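Local coordinates for M152 protein (Murid herpesvirus 1, PDB 4G59) that probably helps the virus escape immune detection, as an MHC class I-like glycoprotein that interferes with surface display of host MHC class I molecules and NKG2D ligands, at residues B[4-17]-B[254-266]. Residues are numbered along the deposited sequence; the frame is centred on the assembly and turned at random.
Sequences YMDVRIFEDERVDI and SPTGWYATVKYSE
Met5 to Phe10 pair antiparallel with Tyr259 to Tyr264, so the first strand of the chain edges a four-stranded sheet through its last strand. Arg8 and Thr261 exchange two backbone hydrogen bonds, as do Phe10 and Tyr259, where Phe10 N reaches Tyr259 O at 2.7 Å. On one face, beta-branched Val7, Ile9 and Val262 favour extended backbone, and small Ala260 sets its CB within packing distance of Ile9 CG1 and Val7 CG1; Val7 CG2 meets Val262 CG1 alongside at 4.1 Å. Met5, Tyr264 and Trp258 touch strand 185-191 of a second sheet, consistent with an immunoglobulin-like sandwich.

The opposite face mixes polar and aromatic groups. Phe10 CB sits 3.7 Å from the Tyr259 ring centroid, a CH-pi contact; the rings, inclined by 23°, are slid apart and barely overlap. With CG between backbone N and carbonyl carbon (chi1 65°), Tyr259 turns one face of its ring to Phe10 CB. Thr261 presents OG1 over the Arg8 guanidinium, 3.3 Å from CZ, while its CG2 lies 3.6 Å from Phe10 CE2 at the ring edge.

Further along, Val15 N donates to Thr256 O at 2.6 Å. Gly257 closes the type I turn from Ser254 at positive phi (108°), which suits glycine. Trp258 CD1 lies over one face of the Arg14 guanidinium, offset toward its rim and 3.9 Å from NH2. Backbone bonds thus fix the register, and Asp179, salt-bridged to Arg14 and hydrogen-bonded to Thr256 OG1 and Trp258 NE1, ties the loop to the turn, its charge probably balanced by Arg14.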
loop_
_atom_site.group_PDB
_atom_site.type_symbol
_atom_site.label_atom_id
_atom_site.label_comp_id
_atom_site.label_asym_id
_atom_site.label_seq_id
_atom_site.Cartn_x
_atom_site.Cartn_y
_atom_site.Cartn_z
ATOM N N TYR B 4 25.826 -0.092 17.802
ATOM C CA TYR B 4 25.113 -1.038 18.653
ATOM C C TYR B 4 24.751 -2.293 17.862
ATOM O O TYR B 4 24.746 -3.408 18.404
ATOM C CB TYR B 4 23.860 -0.372 19.249
ATOM C CG TYR B 4 22.894 0.179 18.223
ATOM C CD1 TYR B 4 21.688 -0.462 17.967
ATOM C CD2 TYR B 4 23.184 1.335 17.513
ATOM C CE1 TYR B 4 20.796 0.026 17.022
ATOM C CE2 TYR B 4 22.297 1.838 16.557
ATOM C CZ TYR B 4 21.101 1.174 16.315
ATOM O OH TYR B 4 20.215 1.650 15.371
ATOM N N MET B 5 24.460 -2.084 16.576
ATOM C CA MET B 5 24.140 -3.156 15.628
ATOM C C MET B 5 25.322 -3.416 14.722
ATOM O O MET B 5 26.182 -2.550 14.555
ATOM C CB MET B 5 22.967 -2.745 14.740
ATOM C CG MET B 5 23.191 -1.443 14.008
ATOM S SD MET B 5 22.096 -1.048 12.619
ATOM C CE MET B 5 23.154 0.215 11.886
ATOM N N ASP B 6 25.382 -4.605 14.134
ATOM C CA ASP B 6 26.330 -4.777 13.035
ATOM C C ASP B 6 25.652 -5.167 11.723
ATOM O O ASP B 6 24.696 -5.955 11.693
ATOM C CB ASP B 6 27.545 -5.658 13.386
ATOM C CG ASP B 6 27.181 -7.098 13.628
ATOM O OD1 ASP B 6 27.267 -7.920 12.690
ATOM O OD2 ASP B 6 26.823 -7.413 14.774
ATOM N N VAL B 7 26.148 -4.558 10.652
ATOM C CA VAL B 7 25.636 -4.749 9.306
ATOM C C VAL B 7 26.723 -5.432 8.487
ATOM O O VAL B 7 27.781 -4.839 8.228
ATOM C CB VAL B 7 25.296 -3.385 8.666
ATOM C CG1 VAL B 7 24.791 -3.559 7.238
ATOM C CG2 VAL B 7 24.271 -2.645 9.517
ATOM N N ARG B 8 26.474 -6.680 8.098
ATOM C CA ARG B 8 27.390 -7.420 7.236
ATOM C C ARG B 8 26.844 -7.402 5.811
ATOM O O ARG B 8 25.656 -7.674 5.576
ATOM C CB ARG B 8 27.566 -8.862 7.726
ATOM C CG ARG B 8 28.319 -9.003 9.045
ATOM C CD ARG B 8 28.399 -10.462 9.519
ATOM N NE ARG B 8 27.223 -10.893 10.284
ATOM C CZ ARG B 8 26.374 -11.846 9.900
ATOM N NH1 ARG B 8 26.552 -12.490 8.757
ATOM N NH2 ARG B 8 25.338 -12.162 10.664
ATOM N N ILE B 9 27.705 -7.091 4.855
ATOM C CA ILE B 9 27.270 -7.017 3.472
ATOM C C ILE B 9 27.842 -8.162 2.639
ATOM O O ILE B 9 29.043 -8.399 2.658
ATOM C CB ILE B 9 27.622 -5.656 2.880
ATOM C CG1 ILE B 9 26.815 -4.596 3.609
ATOM C CG2 ILE B 9 27.322 -5.618 1.381
ATOM C CD1 ILE B 9 27.300 -3.189 3.379
ATOM N N PHE B 10 26.982 -8.873 1.920
ATOM C CA PHE B 10 27.421 -10.025 1.140
ATOM C C PHE B 10 27.194 -9.772 -0.339
ATOM O O PHE B 10 26.075 -9.521 -0.775
ATOM C CB PHE B 10 26.696 -11.301 1.593
ATOM C CG PHE B 10 26.886 -11.611 3.056
ATOM C CD1 PHE B 10 27.988 -12.343 3.491
ATOM C CD2 PHE B 10 25.984 -11.151 4.003
ATOM C CE1 PHE B 10 28.175 -12.619 4.851
ATOM C CE2 PHE B 10 26.164 -11.430 5.355
ATOM C CZ PHE B 10 27.263 -12.165 5.773
ATOM N N GLU B 11 28.272 -9.801 -1.099
ATOM C CA GLU B 11 28.183 -9.606 -2.527
ATOM C C GLU B 11 28.835 -10.785 -3.199
ATOM O O GLU B 11 29.947 -11.145 -2.868
ATOM C CB GLU B 11 28.895 -8.317 -2.926
ATOM C CG GLU B 11 28.498 -7.132 -2.086
ATOM C CD GLU B 11 29.507 -6.018 -2.118
ATOM O OE1 GLU B 11 29.230 -4.974 -2.734
ATOM O OE2 GLU B 11 30.572 -6.175 -1.500
ATOM N N ASP B 12 28.150 -11.388 -4.153
ATOM C CA ASP B 12 28.762 -12.468 -4.894
ATOM C C ASP B 12 29.065 -11.932 -6.270
ATOM O O ASP B 12 30.179 -11.507 -6.543
ATOM C CB ASP B 12 27.826 -13.669 -4.993
ATOM C CG ASP B 12 28.404 -14.790 -5.831
ATOM O OD1 ASP B 12 29.642 -14.876 -5.936
ATOM O OD2 ASP B 12 27.624 -15.589 -6.382
ATOM N N GLU B 13 28.060 -11.930 -7.130
ATOM C CA GLU B 13 28.218 -11.400 -8.465
ATOM C C GLU B 13 27.111 -10.395 -8.700
ATOM O O GLU B 13 25.949 -10.712 -8.494
ATOM C CB GLU B 13 28.138 -12.541 -9.482
ATOM C CG GLU B 13 29.191 -12.482 -10.565
ATOM C CD GLU B 13 29.280 -13.747 -11.392
ATOM O OE1 GLU B 13 28.341 -14.557 -11.363
ATOM O OE2 GLU B 13 30.299 -13.932 -12.077
ATOM N N ARG B 14 27.449 -9.191 -9.137
ATOM C CA ARG B 14 26.403 -8.217 -9.446
ATOM C C ARG B 14 25.475 -8.750 -10.537
ATOM O O ARG B 14 25.945 -9.244 -11.569
ATOM C CB ARG B 14 26.991 -6.858 -9.853
ATOM C CG ARG B 14 27.322 -5.931 -8.683
ATOM C CD ARG B 14 26.077 -5.529 -7.873
ATOM N NE ARG B 14 26.447 -4.943 -6.582
ATOM C CZ ARG B 14 26.371 -3.648 -6.287
ATOM N NH1 ARG B 14 25.910 -2.783 -7.178
ATOM N NH2 ARG B 14 26.739 -3.215 -5.094
ATOM N N VAL B 15 24.164 -8.677 -10.299
ATOM C CA VAL B 15 23.175 -9.053 -11.312
ATOM C C VAL B 15 22.746 -7.833 -12.122
ATOM O O VAL B 15 22.344 -6.809 -11.564
ATOM C CB VAL B 15 21.930 -9.685 -10.693
ATOM C CG1 VAL B 15 20.951 -10.087 -11.788
ATOM C CG2 VAL B 15 22.294 -10.888 -9.815
ATOM N N ASP B 16 22.856 -7.929 -13.438
ATOM C CA ASP B 16 22.411 -6.851 -14.302
ATOM C C ASP B 16 20.922 -7.040 -14.572
ATOM O O ASP B 16 20.527 -7.961 -15.268
ATOM C CB ASP B 16 23.191 -6.869 -15.614
ATOM C CG ASP B 16 22.767 -5.759 -16.565
ATOM O OD1 ASP B 16 22.272 -4.695 -16.104
ATOM O OD2 ASP B 16 22.951 -5.955 -17.782
ATOM N N ILE B 17 20.100 -6.162 -14.017
ATOM C CA ILE B 17 18.653 -6.302 -14.118
ATOM C C ILE B 17 18.042 -5.538 -15.285
ATOM O O ILE B 17 16.830 -5.479 -15.408
ATOM C CB ILE B 17 17.994 -5.769 -12.865
ATOM C CG1 ILE B 17 18.431 -4.324 -12.646
ATOM C CG2 ILE B 17 18.380 -6.629 -11.656
ATOM C CD1 ILE B 17 17.566 -3.602 -11.687
ATOM N N SER B 254 18.813 -7.593 -2.452
ATOM C CA SER B 254 18.629 -6.739 -3.616
ATOM C C SER B 254 18.693 -7.578 -4.883
ATOM O O SER B 254 19.472 -8.529 -4.966
ATOM C CB SER B 254 19.737 -5.694 -3.650
ATOM O OG SER B 254 19.804 -5.081 -4.922
ATOM N N PRO B 255 17.855 -7.245 -5.870
ATOM C CA PRO B 255 17.869 -8.040 -7.100
ATOM C C PRO B 255 19.224 -7.939 -7.798
ATOM O O PRO B 255 19.533 -8.788 -8.627
ATOM C CB PRO B 255 16.782 -7.381 -7.974
ATOM C CG PRO B 255 15.969 -6.525 -7.039
ATOM C CD PRO B 255 16.824 -6.184 -5.871
ATOM N N THR B 256 20.020 -6.922 -7.470
ATOM C CA THR B 256 21.340 -6.797 -8.084
ATOM C C THR B 256 22.363 -7.765 -7.496
ATOM O O THR B 256 23.506 -7.814 -7.958
ATOM C CB THR B 256 21.868 -5.379 -8.019
ATOM O OG1 THR B 256 22.022 -5.002 -6.648
ATOM C CG2 THR B 256 20.905 -4.455 -8.685
ATOM N N GLY B 257 21.967 -8.534 -6.486
ATOM C CA GLY B 257 22.773 -9.676 -6.085
ATOM C C GLY B 257 23.527 -9.579 -4.780
ATOM O O GLY B 257 24.193 -10.525 -4.368
ATOM N N TRP B 258 23.428 -8.438 -4.120
ATOM C CA TRP B 258 23.966 -8.311 -2.786
ATOM C C TRP B 258 22.868 -8.492 -1.736
ATOM O O TRP B 258 21.687 -8.312 -2.038
ATOM C CB TRP B 258 24.645 -6.955 -2.634
ATOM C CG TRP B 258 23.723 -5.770 -2.741
ATOM C CD1 TRP B 258 23.487 -5.008 -3.855
ATOM C CD2 TRP B 258 22.940 -5.190 -1.680
ATOM N NE1 TRP B 258 22.608 -3.996 -3.545
ATOM C CE2 TRP B 258 22.261 -4.081 -2.220
ATOM C CE3 TRP B 258 22.760 -5.501 -0.327
ATOM C CZ2 TRP B 258 21.400 -3.284 -1.454
ATOM C CZ3 TRP B 258 21.904 -4.707 0.438
ATOM C CH2 TRP B 258 21.238 -3.611 -0.128
ATOM N N TYR B 259 23.248 -8.870 -0.511
ATOM C CA TYR B 259 22.316 -8.826 0.606
ATOM C C TYR B 259 23.047 -8.412 1.861
ATOM O O TYR B 259 24.259 -8.619 1.968
ATOM C CB TYR B 259 21.580 -10.152 0.795
ATOM C CG TYR B 259 22.434 -11.327 1.196
ATOM C CD1 TYR B 259 22.614 -11.659 2.536
ATOM C CD2 TYR B 259 23.034 -12.133 0.235
ATOM C CE1 TYR B 259 23.380 -12.755 2.906
ATOM C CE2 TYR B 259 23.805 -13.226 0.597
ATOM C CZ TYR B 259 23.975 -13.530 1.931
ATOM O OH TYR B 259 24.742 -14.616 2.277
ATOM N N ALA B 260 22.319 -7.813 2.806
ATOM C CA ALA B 260 22.918 -7.375 4.059
ATOM C C ALA B 260 22.191 -8.005 5.234
ATOM O O ALA B 260 20.965 -8.149 5.220
ATOM C CB ALA B 260 22.876 -5.867 4.172
ATOM N N THR B 261 22.943 -8.390 6.259
ATOM C CA THR B 261 22.315 -8.870 7.480
ATOM C C THR B 261 22.406 -7.720 8.468
ATOM O O THR B 261 23.439 -7.017 8.523
ATOM C CB THR B 261 23.013 -10.118 8.044
ATOM O OG1 THR B 261 24.386 -9.806 8.289
ATOM C CG2 THR B 261 22.964 -11.252 7.051
ATOM N N VAL B 262 21.325 -7.507 9.221
ATOM C CA VAL B 262 21.312 -6.448 10.216
ATOM C C VAL B 262 20.851 -7.097 11.499
ATOM O O VAL B 262 19.806 -7.752 11.518
ATOM C CB VAL B 262 20.338 -5.313 9.862
ATOM C CG1 VAL B 262 20.622 -4.104 10.722
ATOM C CG2 VAL B 262 20.417 -4.943 8.386
ATOM N N LYS B 263 21.628 -6.924 12.567
ATOM C CA LYS B 263 21.295 -7.544 13.844
ATOM C C LYS B 263 22.064 -6.886 14.963
ATOM O O LYS B 263 22.883 -6.010 14.699
ATOM C CB LYS B 263 21.639 -9.021 13.802
ATOM C CG LYS B 263 23.106 -9.263 13.691
ATOM C CD LYS B 263 23.389 -10.723 13.924
ATOM C CE LYS B 263 24.886 -10.934 14.054
ATOM N NZ LYS B 263 25.527 -10.199 15.198
ATOM N N TYR B 264 21.796 -7.278 16.207
ATOM C CA TYR B 264 22.551 -6.755 17.349
ATOM C C TYR B 264 23.742 -7.675 17.699
ATOM O O TYR B 264 23.639 -8.906 17.595
ATOM C CB TYR B 264 21.645 -6.636 18.582
ATOM C CG TYR B 264 20.489 -5.657 18.505
ATOM C CD1 TYR B 264 19.177 -6.115 18.447
ATOM C CD2 TYR B 264 20.703 -4.280 18.552
ATOM C CE1 TYR B 264 18.102 -5.227 18.403
ATOM C CE2 TYR B 264 19.638 -3.377 18.508
ATOM C CZ TYR B 264 18.337 -3.860 18.434
ATOM O OH TYR B 264 17.274 -2.969 18.396
ATOM N N SER B 265 24.865 -7.093 18.113
ATOM C CA SER B 265 25.950 -7.902 18.691
ATOM C C SER B 265 26.574 -7.225 19.897
ATOM O O SER B 265 26.395 -6.019 20.080
ATOM C CB SER B 265 27.035 -8.247 17.662
ATOM O OG SER B 265 26.675 -9.369 16.872
ATOM N N GLU B 266 27.305 -8.027 20.682
ATOM C CA GLU B 266 27.945 -7.662 21.960
ATOM C C GLU B 266 27.615 -6.279 22.542
ATOM O O GLU B 266 28.503 -5.495 22.894
ATOM C CB GLU B 266 29.468 -7.882 21.874
ATOM C CG GLU B 266 30.246 -7.967 23.281
ATOM C CD GLU B 266 31.732 -7.941 23.027
ATOM O OE1 GLU B 266 32.103 -8.240 21.845
ATOM O OE2 GLU B 266 32.538 -7.614 23.953
HETATM O O HOH W 1 24.836 -8.772 10.522
#